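Local coordinates for osmotically inducible lipoprotein OsmE (PDB 4DM5) that is of unknown function but is a membrane lipoprotein with a BamE-type domain, named for its induction by osmotic stress, at residues S55-K60 / Q64-V69; V21-K26 / L34-T39; L47-S52 / R90-A95. All coordinates share one frame; numbering follows the deposited sequence. Where two conformers were deposited one is given.

Contact 1. Residues S55-K60 / Q64-V69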
loop_
_atom_site.group_PDB
_atom_site.type_symbol
_atom_site.label_atom_id
_atom_site.label_comp_id
_atom_site.label_asym_id
_atom_site.label_seq_id
_atom_site.Cartn_x
_atom_site.Cartn_y
_atom_site.Cartn_z
ATOM N N SER A 55 -2.441 -4.722 -1.769
ATOM C CA SER A 55 -2.177 -4.051 -3.113
ATOM C C SER A 55 -3.452 -3.368 -3.513
ATOM O O SER A 55 -4.579 -3.935 -3.376
ATOM C CB SER A 55 -1.857 -5.034 -4.222
ATOM O OG SER A 55 -0.573 -5.578 -4.105
ATOM N N TYR A 56 -3.338 -2.191 -4.158
ATOM C CA TYR A 56 -4.505 -1.412 -4.668
ATOM C C TYR A 56 -4.214 -0.860 -6.020
ATOM O O TYR A 56 -3.000 -0.827 -6.465
ATOM C CB TYR A 56 -4.776 -0.206 -3.762
ATOM C CG TYR A 56 -4.898 -0.566 -2.279
ATOM C CD1 TYR A 56 -6.163 -0.809 -1.764
ATOM C CD2 TYR A 56 -3.815 -0.637 -1.456
ATOM C CE1 TYR A 56 -6.328 -1.116 -0.408
ATOM C CE2 TYR A 56 -3.905 -0.950 -0.068
ATOM C CZ TYR A 56 -5.212 -1.162 0.443
ATOM O OH TYR A 56 -5.405 -1.421 1.760
ATOM N N ILE A 57 -5.292 -0.498 -6.717
ATOM C CA ILE A 57 -5.093 0.315 -7.911
ATOM C C ILE A 57 -5.852 1.607 -7.589
ATOM O O ILE A 57 -7.073 1.618 -7.410
ATOM C CB ILE A 57 -5.733 -0.370 -9.154
ATOM C CG1 ILE A 57 -5.022 -1.695 -9.430
ATOM C CG2 ILE A 57 -5.722 0.665 -10.300
ATOM C CD1 ILE A 57 -3.592 -1.621 -9.914
ATOM N N LEU A 58 -5.130 2.717 -7.582
ATOM C CA LEU A 58 -5.800 4.018 -7.412
ATOM C C LEU A 58 -6.350 4.428 -8.754
ATOM O O LEU A 58 -5.674 4.159 -9.820
ATOM C CB LEU A 58 -4.774 5.046 -6.962
ATOM C CG LEU A 58 -3.963 4.778 -5.679
ATOM C CD1 LEU A 58 -2.926 5.869 -5.480
ATOM C CD2 LEU A 58 -4.883 4.537 -4.495
ATOM N N ASN A 59 -7.537 5.023 -8.732
ATOM C CA ASN A 59 -8.167 5.426 -10.000
ATOM C C ASN A 59 -8.661 6.846 -9.787
ATOM O O ASN A 59 -9.629 7.095 -9.022
ATOM C CB ASN A 59 -9.326 4.454 -10.294
ATOM C CG ASN A 59 -9.874 4.606 -11.684
ATOM O OD1 ASN A 59 -9.404 5.406 -12.488
ATOM N ND2 ASN A 59 -10.860 3.790 -11.986
ATOM N N LYS A 60 -8.044 7.793 -10.476
ATOM C CA LYS A 60 -8.397 9.177 -10.252
ATOM C C LYS A 60 -8.221 9.891 -11.573
ATOM O O LYS A 60 -7.140 9.849 -12.176
ATOM C CB LYS A 60 -7.476 9.830 -9.205
ATOM C CG LYS A 60 -7.828 11.307 -8.945
ATOM C CD LYS A 60 -9.231 11.522 -8.405
ATOM C CE LYS A 60 -9.359 12.981 -7.984
ATOM N NZ LYS A 60 -10.740 13.177 -7.495
ATOM N N GLN A 64 -4.827 5.340 -13.741
ATOM C CA GLN A 64 -4.674 4.240 -12.799
ATOM C C GLN A 64 -3.205 4.164 -12.310
ATOM O O GLN A 64 -2.243 4.478 -13.012
ATOM C CB GLN A 64 -5.222 2.940 -13.350
ATOM C CG GLN A 64 -6.739 2.967 -13.331
ATOM C CD GLN A 64 -7.345 1.828 -14.089
ATOM O OE1 GLN A 64 -6.626 1.007 -14.695
ATOM N NE2 GLN A 64 -8.694 1.735 -14.049
ATOM N N GLN A 65 -3.071 3.853 -11.004
ATOM C CA GLN A 65 -1.773 3.829 -10.436
ATOM C C GLN A 65 -1.751 2.774 -9.310
ATOM O O GLN A 65 -2.492 2.861 -8.327
ATOM C CB GLN A 65 -1.565 5.156 -9.784
ATOM C CG GLN A 65 -0.271 5.335 -9.043
ATOM C CD GLN A 65 0.926 4.951 -9.813
ATOM O OE1 GLN A 65 1.095 5.537 -10.985
ATOM N NE2 GLN A 65 1.691 3.962 -9.373
ATOM N N PRO A 66 -0.863 1.801 -9.409
ATOM C CA PRO A 66 -0.697 0.833 -8.319
ATOM C C PRO A 66 -0.256 1.549 -7.038
ATOM O O PRO A 66 0.496 2.528 -7.029
ATOM C CB PRO A 66 0.402 -0.080 -8.819
ATOM C CG PRO A 66 0.146 -0.074 -10.326
ATOM C CD PRO A 66 -0.044 1.397 -10.569
ATOM N N PHE A 67 -0.684 0.975 -5.898
ATOM C CA PHE A 67 -0.307 1.482 -4.614
ATOM C C PHE A 67 -0.286 0.294 -3.660
ATOM O O PHE A 67 -1.084 -0.643 -3.818
ATOM C CB PHE A 67 -1.336 2.513 -4.124
ATOM C CG PHE A 67 -0.832 3.338 -2.983
ATOM C CD1 PHE A 67 0.012 4.437 -3.155
ATOM C CD2 PHE A 67 -1.339 3.090 -1.702
ATOM C CE1 PHE A 67 0.397 5.183 -2.070
ATOM C CE2 PHE A 67 -0.904 3.849 -0.615
ATOM C CZ PHE A 67 -0.013 4.938 -0.792
ATOM N N TYR A 68 0.501 0.382 -2.630
ATOM C CA TYR A 68 0.531 -0.691 -1.570
ATOM C C TYR A 68 0.520 -0.032 -0.206
ATOM O O TYR A 68 0.988 1.103 -0.010
ATOM C CB TYR A 68 1.723 -1.631 -1.717
ATOM C CG TYR A 68 2.972 -1.143 -1.105
ATOM C CD1 TYR A 68 3.302 -1.297 0.241
ATOM C CD2 TYR A 68 3.910 -0.396 -1.907
ATOM C CE1 TYR A 68 4.398 -0.773 0.860
ATOM C CE2 TYR A 68 5.098 0.087 -1.316
ATOM C CZ TYR A 68 5.318 -0.042 0.075
ATOM O OH TYR A 68 6.470 0.427 0.660
ATOM N N VAL A 69 0.053 -0.817 0.766
ATOM C CA VAL A 69 0.364 -0.536 2.164
ATOM C C VAL A 69 0.906 -1.813 2.833
ATOM O O VAL A 69 0.315 -2.894 2.592
ATOM C CB VAL A 69 -0.961 -0.139 2.917
ATOM C CG1 VAL A 69 -0.667 0.137 4.401
ATOM C CG2 VAL A 69 -1.569 1.120 2.289
#
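Tyr56 and Leu58 pair with Phe67 and Gln65 in the antiparallel beta hairpin formed by strands 52-60 and 63-71, the two central strands of the four-stranded sheet of this BamE-type domain. Two hydrogen-bonded pairs hold the strands. Tyr56 N donates to Phe67 O at 2.8 Å, and Phe67 N returns to Tyr56 O. Leu58 N bonds to Gln65 O at 2.7 Å, and Gln65 N returns to Leu58 O. Pro66, which has no N-H to give, suits the non-hydrogen-bonded place opposite Ile57; its CA lies 3.4 Å from Tyr56 O in a CA-H...O contact.

The face carrying Tyr56, Leu58, Gln65 and Phe67 is largely apolar, Gln65 being its polar member. Leu58 CG lies 3.8 Å from Phe67 CB, and the leucine's CD1 reaches the ring obliquely. Tyr56 CE2 approaches Val69 CG2 at 3.9 Å. Leu20 of helix 19-22 covers this face, touching all of Tyr56, Leu58 and Phe67, and Phe82 meets the Phe67 ring edge-to-face; the Tyr56 hydroxyl is tied to Asn54 ND2. On the other face Ile57 CD1 rests 4.1 Å from Pro66 CG, and Asn59 and Gln64 run side by side with amide planes 81° apart, polar groups that suit the solvent-exposed end of the hairpin near its turn. The side chain of Gln65 turns back on its own strand: with chi2 at 50°, it bends so that NE2 donates to a lone pair of Pro66 O at 3.0 Å.

Contact 2. Residues V21-K26 / L34-T39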
loop_
_atom_site.group_PDB
_atom_site.type_symbol
_atom_site.label_atom_id
_atom_site.label_comp_id
_atom_site.label_asym_id
_atom_site.label_seq_id
_atom_site.Cartn_x
_atom_site.Cartn_y
_atom_site.Cartn_z
ATOM N N VAL A 21 -3.494 7.552 0.321
ATOM C CA VAL A 21 -2.295 8.395 0.257
ATOM C C VAL A 21 -2.397 9.415 1.361
ATOM O O VAL A 21 -1.373 9.657 2.057
ATOM C CB VAL A 21 -2.273 9.117 -1.100
ATOM C CG1 VAL A 21 -1.083 10.103 -1.156
ATOM C CG2 VAL A 21 -2.124 8.079 -2.158
ATOM N N LYS A 22 -3.527 10.094 1.550
ATOM C CA LYS A 22 -3.588 11.170 2.451
ATOM C C LYS A 22 -3.715 10.736 3.922
ATOM O O LYS A 22 -3.199 11.442 4.848
ATOM C CB LYS A 22 -4.794 12.003 2.062
ATOM C CG LYS A 22 -4.797 13.351 2.818
ATOM C CD LYS A 22 -5.841 14.192 2.138
ATOM C CE LYS A 22 -7.207 13.708 2.552
ATOM N NZ LYS A 22 -7.687 14.457 3.761
ATOM N N ASP A 23 -4.390 9.576 4.138
ATOM C CA ASP A 23 -4.833 9.340 5.524
ATOM C C ASP A 23 -4.170 8.146 6.200
ATOM O O ASP A 23 -4.338 7.989 7.445
ATOM C CB ASP A 23 -6.304 9.058 5.562
ATOM C CG ASP A 23 -7.104 10.254 5.075
ATOM O OD1 ASP A 23 -6.717 11.437 5.310
ATOM O OD2 ASP A 23 -8.160 9.967 4.455
ATOM N N VAL A 24 -3.486 7.284 5.451
ATOM C CA VAL A 24 -2.847 6.107 6.074
ATOM C C VAL A 24 -1.578 6.519 6.763
ATOM O O VAL A 24 -0.708 7.147 6.098
ATOM C CB VAL A 24 -2.596 4.996 5.051
ATOM C CG1 VAL A 24 -1.675 3.861 5.581
ATOM C CG2 VAL A 24 -3.904 4.423 4.570
ATOM N N GLU A 25 -1.370 6.170 8.019
ATOM C CA GLU A 25 -0.225 6.615 8.788
ATOM C C GLU A 25 0.585 5.412 9.306
ATOM O O GLU A 25 0.052 4.319 9.538
ATOM C CB GLU A 25 -0.625 7.385 10.132
ATOM C CG GLU A 25 -0.912 8.886 9.918
ATOM C CD GLU A 25 0.345 9.793 9.681
ATOM O OE1 GLU A 25 1.516 9.565 10.166
ATOM O OE2 GLU A 25 0.163 10.798 8.897
ATOM N N LYS A 26 1.922 5.557 9.535
ATOM C CA LYS A 26 2.734 4.581 10.203
ATOM C C LYS A 26 2.104 4.171 11.551
ATOM O O LYS A 26 1.624 5.038 12.263
ATOM C CB LYS A 26 4.142 5.207 10.395
ATOM C CG LYS A 26 5.127 4.243 10.982
ATOM C CD LYS A 26 6.551 4.895 11.033
ATOM C CE LYS A 26 7.678 3.908 11.315
ATOM N NZ LYS A 26 7.389 2.508 10.893
ATOM N N LEU A 34 -8.240 -0.899 6.272
ATOM C CA LEU A 34 -9.372 -1.385 5.485
ATOM C C LEU A 34 -10.563 -0.365 5.393
ATOM O O LEU A 34 -11.207 -0.122 4.336
ATOM C CB LEU A 34 -9.878 -2.768 6.058
ATOM C CG LEU A 34 -8.853 -3.862 5.894
ATOM C CD1 LEU A 34 -9.176 -5.175 6.628
ATOM C CD2 LEU A 34 -8.690 -4.060 4.354
ATOM N N ARG A 35 -10.823 0.278 6.531
ATOM C CA ARG A 35 -11.843 1.318 6.555
ATOM C C ARG A 35 -11.582 2.537 5.705
ATOM O O ARG A 35 -12.424 3.014 4.960
ATOM C CB ARG A 35 -12.049 1.765 8.015
ATOM C CG ARG A 35 -12.729 0.618 8.817
ATOM C CD ARG A 35 -13.268 0.857 10.236
ATOM N NE ARG A 35 -12.269 0.682 11.245
ATOM C CZ ARG A 35 -12.017 -0.326 12.044
ATOM N NH1 ARG A 35 -12.729 -1.478 12.043
ATOM N NH2 ARG A 35 -10.927 -0.184 12.814
ATOM N N ILE A 36 -10.296 2.948 5.686
ATOM C CA ILE A 36 -9.929 4.132 4.959
ATOM C C ILE A 36 -9.907 3.898 3.507
ATOM O O ILE A 36 -10.339 4.759 2.688
ATOM C CB ILE A 36 -8.475 4.512 5.366
ATOM C CG1 ILE A 36 -8.437 5.173 6.799
ATOM C CG2 ILE A 36 -7.887 5.531 4.352
ATOM C CD1 ILE A 36 -7.043 5.235 7.439
ATOM N N GLY A 37 -9.341 2.753 3.132
ATOM C CA GLY A 37 -9.002 2.495 1.696
ATOM C C GLY A 37 -9.956 1.595 0.944
ATOM O O GLY A 37 -9.880 1.417 -0.272
ATOM N N GLY A 38 -10.818 0.902 1.703
ATOM C CA GLY A 38 -11.720 -0.084 1.044
ATOM C C GLY A 38 -11.019 -1.387 0.709
ATOM O O GLY A 38 -9.884 -1.668 1.267
ATOM N N THR A 39 -11.711 -2.245 -0.036
ATOM C CA THR A 39 -11.207 -3.575 -0.312
ATOM C C THR A 39 -9.942 -3.555 -1.193
ATOM O O THR A 39 -9.937 -2.952 -2.253
ATOM C CB THR A 39 -12.286 -4.382 -1.042
ATOM O OG1 THR A 39 -13.425 -4.342 -0.194
ATOM C CG2 THR A 39 -11.844 -5.822 -1.229
#
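Ile36 meets Asp23 and Val24 where the last turn of helix 30-37 lies beside the chain leaving helix 19-22. Its CB bond points toward that chain, and both branches beyond it are used. CG2 makes two contacts: it stands 4.1 Å from Asp23 CB and also 4.1 Å from Val24 CG2, so one methyl bridges two successive residues. The other branch leaves CB through CG1, which is anti to the carbonyl carbon (chi1 -76°). With chi2 at 164° this branch is extended, and its tip, CD1, comes to 3.9 Å from the backbone oxygen Asp23 O.

A beta-branched residue suits this place because its two arms can touch side chain and backbone together. Val24 answers with CG2 alone, its side chain crossing that of Ile36 at a slant. Asp23 contributes its aliphatic CB, while its carboxylate turns instead to Lys22, with Asp23 OD1 3.5 Å from Lys22 NZ in a salt bridge. No hydrogen bond joins the two segments, so this small surface contact rests on van der Waals packing.

Ile36 also touches Met28 in the loop between the helices, and a glycerol molecule, probably from the crystallisation liquor, lies near its side chain. Val24 packs against Val69, and Val21 against Phe67, so these two valines lay this part of the chain against strand 63-71 of the sheet, with helix 30-37 alongside.

Contact 3. Residues L47-S52 / R90-A95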
loop_
_atom_site.group_PDB
_atom_site.type_symbol
_atom_site.label_atom_id
_atom_site.label_comp_id
_atom_site.label_asym_id
_atom_site.label_seq_id
_atom_site.Cartn_x
_atom_site.Cartn_y
_atom_site.Cartn_z
ATOM N N LEU A 47 7.062 -11.323 1.200
ATOM C CA LEU A 47 8.008 -12.378 0.886
ATOM C C LEU A 47 9.226 -12.382 1.757
ATOM O O LEU A 47 9.640 -13.457 2.200
ATOM C CB LEU A 47 8.398 -12.247 -0.606
ATOM C CG LEU A 47 9.226 -13.397 -1.160
ATOM C CD1 LEU A 47 8.353 -14.670 -1.309
ATOM C CD2 LEU A 47 9.807 -12.970 -2.515
HETATM N N MSE A 48 9.814 -11.214 2.000
HETATM C CA MSE A 48 11.132 -11.101 2.636
HETATM C C MSE A 48 11.184 -10.649 4.082
HETATM O O MSE A 48 12.220 -10.757 4.684
HETATM C CB MSE A 48 12.042 -10.147 1.885
HETATM C CG MSE A 48 12.048 -10.557 0.397
HETATM SE SE MSE A 48 12.962 -12.286 -0.008
HETATM C CE MSE A 48 14.479 -11.546 0.992
ATOM N N LYS A 49 10.085 -10.102 4.616
ATOM C CA LYS A 49 10.022 -9.510 6.012
ATOM C C LYS A 49 8.821 -10.094 6.728
ATOM O O LYS A 49 7.873 -10.524 6.082
ATOM C CB LYS A 49 9.890 -8.000 5.974
ATOM C CG LYS A 49 11.118 -7.339 5.453
ATOM C CD LYS A 49 11.165 -5.850 5.595
ATOM C CE LYS A 49 12.428 -5.421 4.860
ATOM N NZ LYS A 49 12.497 -3.956 4.566
ATOM N N PRO A 50 8.828 -10.106 8.097
ATOM C CA PRO A 50 7.536 -10.456 8.704
ATOM C C PRO A 50 6.471 -9.415 8.255
ATOM O O PRO A 50 6.789 -8.228 7.975
ATOM C CB PRO A 50 7.833 -10.331 10.216
ATOM C CG PRO A 50 9.221 -10.919 10.288
ATOM C CD PRO A 50 9.927 -10.319 9.069
ATOM N N GLY A 51 5.231 -9.870 8.201
ATOM C CA GLY A 51 4.082 -8.959 8.043
ATOM C C GLY A 51 3.449 -9.229 6.681
ATOM O O GLY A 51 3.749 -10.265 6.028
ATOM N N SER A 52 2.658 -8.309 6.182
ATOM C CA SER A 52 1.805 -8.574 5.109
ATOM C C SER A 52 1.664 -7.282 4.282
ATOM O O SER A 52 2.205 -6.252 4.642
ATOM C CB SER A 52 0.449 -8.930 5.547
ATOM O OG SER A 52 -0.031 -7.878 6.304
ATOM N N ARG A 90 9.696 -7.929 -5.050
ATOM C CA ARG A 90 10.863 -7.912 -6.057
ATOM C C ARG A 90 12.005 -6.996 -5.520
ATOM O O ARG A 90 13.194 -7.395 -5.376
ATOM C CB ARG A 90 10.314 -7.673 -7.520
ATOM C CG ARG A 90 11.218 -7.398 -8.698
ATOM C CD ARG A 90 11.363 -8.691 -9.476
ATOM N NE ARG A 90 12.565 -9.287 -8.946
ATOM C CZ ARG A 90 12.984 -10.547 -9.100
ATOM N NH1 ARG A 90 14.159 -10.874 -8.567
ATOM N NH2 ARG A 90 12.250 -11.476 -9.743
ATOM N N HIS A 91 11.646 -5.791 -5.064
ATOM C CA HIS A 91 12.578 -4.914 -4.402
ATOM C C HIS A 91 13.202 -5.357 -3.094
ATOM O O HIS A 91 14.408 -5.151 -2.894
ATOM C CB HIS A 91 11.968 -3.501 -4.215
ATOM C CG HIS A 91 12.974 -2.517 -3.679
ATOM N ND1 HIS A 91 12.974 -2.107 -2.386
ATOM C CD2 HIS A 91 14.097 -1.937 -4.282
ATOM C CE1 HIS A 91 14.026 -1.286 -2.171
ATOM N NE2 HIS A 91 14.710 -1.171 -3.340
ATOM N N GLU A 92 12.447 -5.906 -2.152
ATOM C CA GLU A 92 13.056 -6.314 -0.883
ATOM C C GLU A 92 14.003 -7.530 -1.122
ATOM O O GLU A 92 14.968 -7.699 -0.345
ATOM C CB GLU A 92 12.031 -6.539 0.253
ATOM C CG GLU A 92 11.362 -5.208 0.682
ATOM C CD GLU A 92 10.264 -5.290 1.770
ATOM O OE1 GLU A 92 9.933 -6.412 2.209
ATOM O OE2 GLU A 92 9.684 -4.222 2.197
ATOM N N ARG A 93 13.750 -8.333 -2.166
ATOM C CA ARG A 93 14.579 -9.530 -2.429
ATOM C C ARG A 93 15.928 -9.127 -2.969
ATOM O O ARG A 93 16.960 -9.713 -2.600
ATOM C CB ARG A 93 13.912 -10.510 -3.408
ATOM C CG ARG A 93 14.905 -11.542 -3.997
ATOM C CD ARG A 93 15.430 -12.462 -2.914
ATOM N NE ARG A 93 16.817 -12.843 -3.159
ATOM C CZ ARG A 93 17.806 -12.661 -2.297
ATOM N NH1 ARG A 93 17.570 -12.138 -1.101
ATOM N NH2 ARG A 93 19.032 -13.032 -2.621
ATOM N N ASP A 94 15.914 -8.144 -3.865
ATOM C CA ASP A 94 17.131 -7.596 -4.440
ATOM C C ASP A 94 17.932 -6.790 -3.414
ATOM O O ASP A 94 19.125 -7.059 -3.238
ATOM C CB ASP A 94 16.798 -6.764 -5.684
ATOM C CG ASP A 94 16.159 -7.597 -6.810
ATOM O OD1 ASP A 94 15.700 -6.998 -7.793
ATOM O OD2 ASP A 94 16.105 -8.846 -6.726
ATOM N N ALA A 95 17.280 -5.862 -2.696
ATOM C CA ALA A 95 18.005 -4.882 -1.881
ATOM C C ALA A 95 18.658 -5.491 -0.657
ATOM O O ALA A 95 19.861 -5.751 -0.671
ATOM C CB ALA A 95 17.121 -3.701 -1.498
HETATM O O HOH W 1 9.008 -8.635 0.776
#
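Met48, a selenomethionine in this crystal, and Lys49 face Glu92 and Arg93 where the loop of the beta hairpin 42-45/52-60 meets the C-terminal helix 85-94. The apolar part belongs to Met48. Its CB lies 4.0 Å from Glu92 CB, and the chain then folds twice (chi2 -69°, chi3 -52°), which carries it along the helix surface: SE comes to 3.8 Å from Arg93 CD, and CE approaches the edge of the Arg93 guanidinium. Arg93 has two conformers and these touches belong to one of them, so they are less certain. A long, flexible side chain suits such an exposed surface, where it can follow the aliphatic stem of an arginine.

The charged part is Lys49 with Glu92. Their extended side chains cross at about a right angle, and Glu92 OE1 touches the lysine's CG and CD at 3.6 Å. The salt bridge from Lys49 NZ to Glu92 OE2 is long at 3.7 Å; the stronger partner of OE2 is Arg46 NH2, and two cations beside it probably help keep the carboxylate ionised.

No direct hydrogen bond spans the segments. A water does so instead, accepting from Met48 N at 3.0 Å and donating to Glu92 OE1 at 2.8 Å.

Contact 1 is the most buried of the three and contains the paired strands of the sheet; contacts 2 and 3 lie at the surface, on opposite sides of the centre of the chain. Contacts 1 and 2 touch, with segment 21-26 and the end of helix 30-37 lying against the Tyr56/Leu58/Phe67 side of the hairpin: Tyr56 CE1 comes to 4.0 Å from Gly38 O, and Leu58 CD1 packs on Val21 CG2. Contact 3 adjoins contact 1 only along the sequence, and bridges a loop to helix 85-94. The chemistry follows place: backbone hydrogen bonds and apolar packing in contact 1, purely van der Waals touches in contact 2, and charge, water and methionine packing in contact 3.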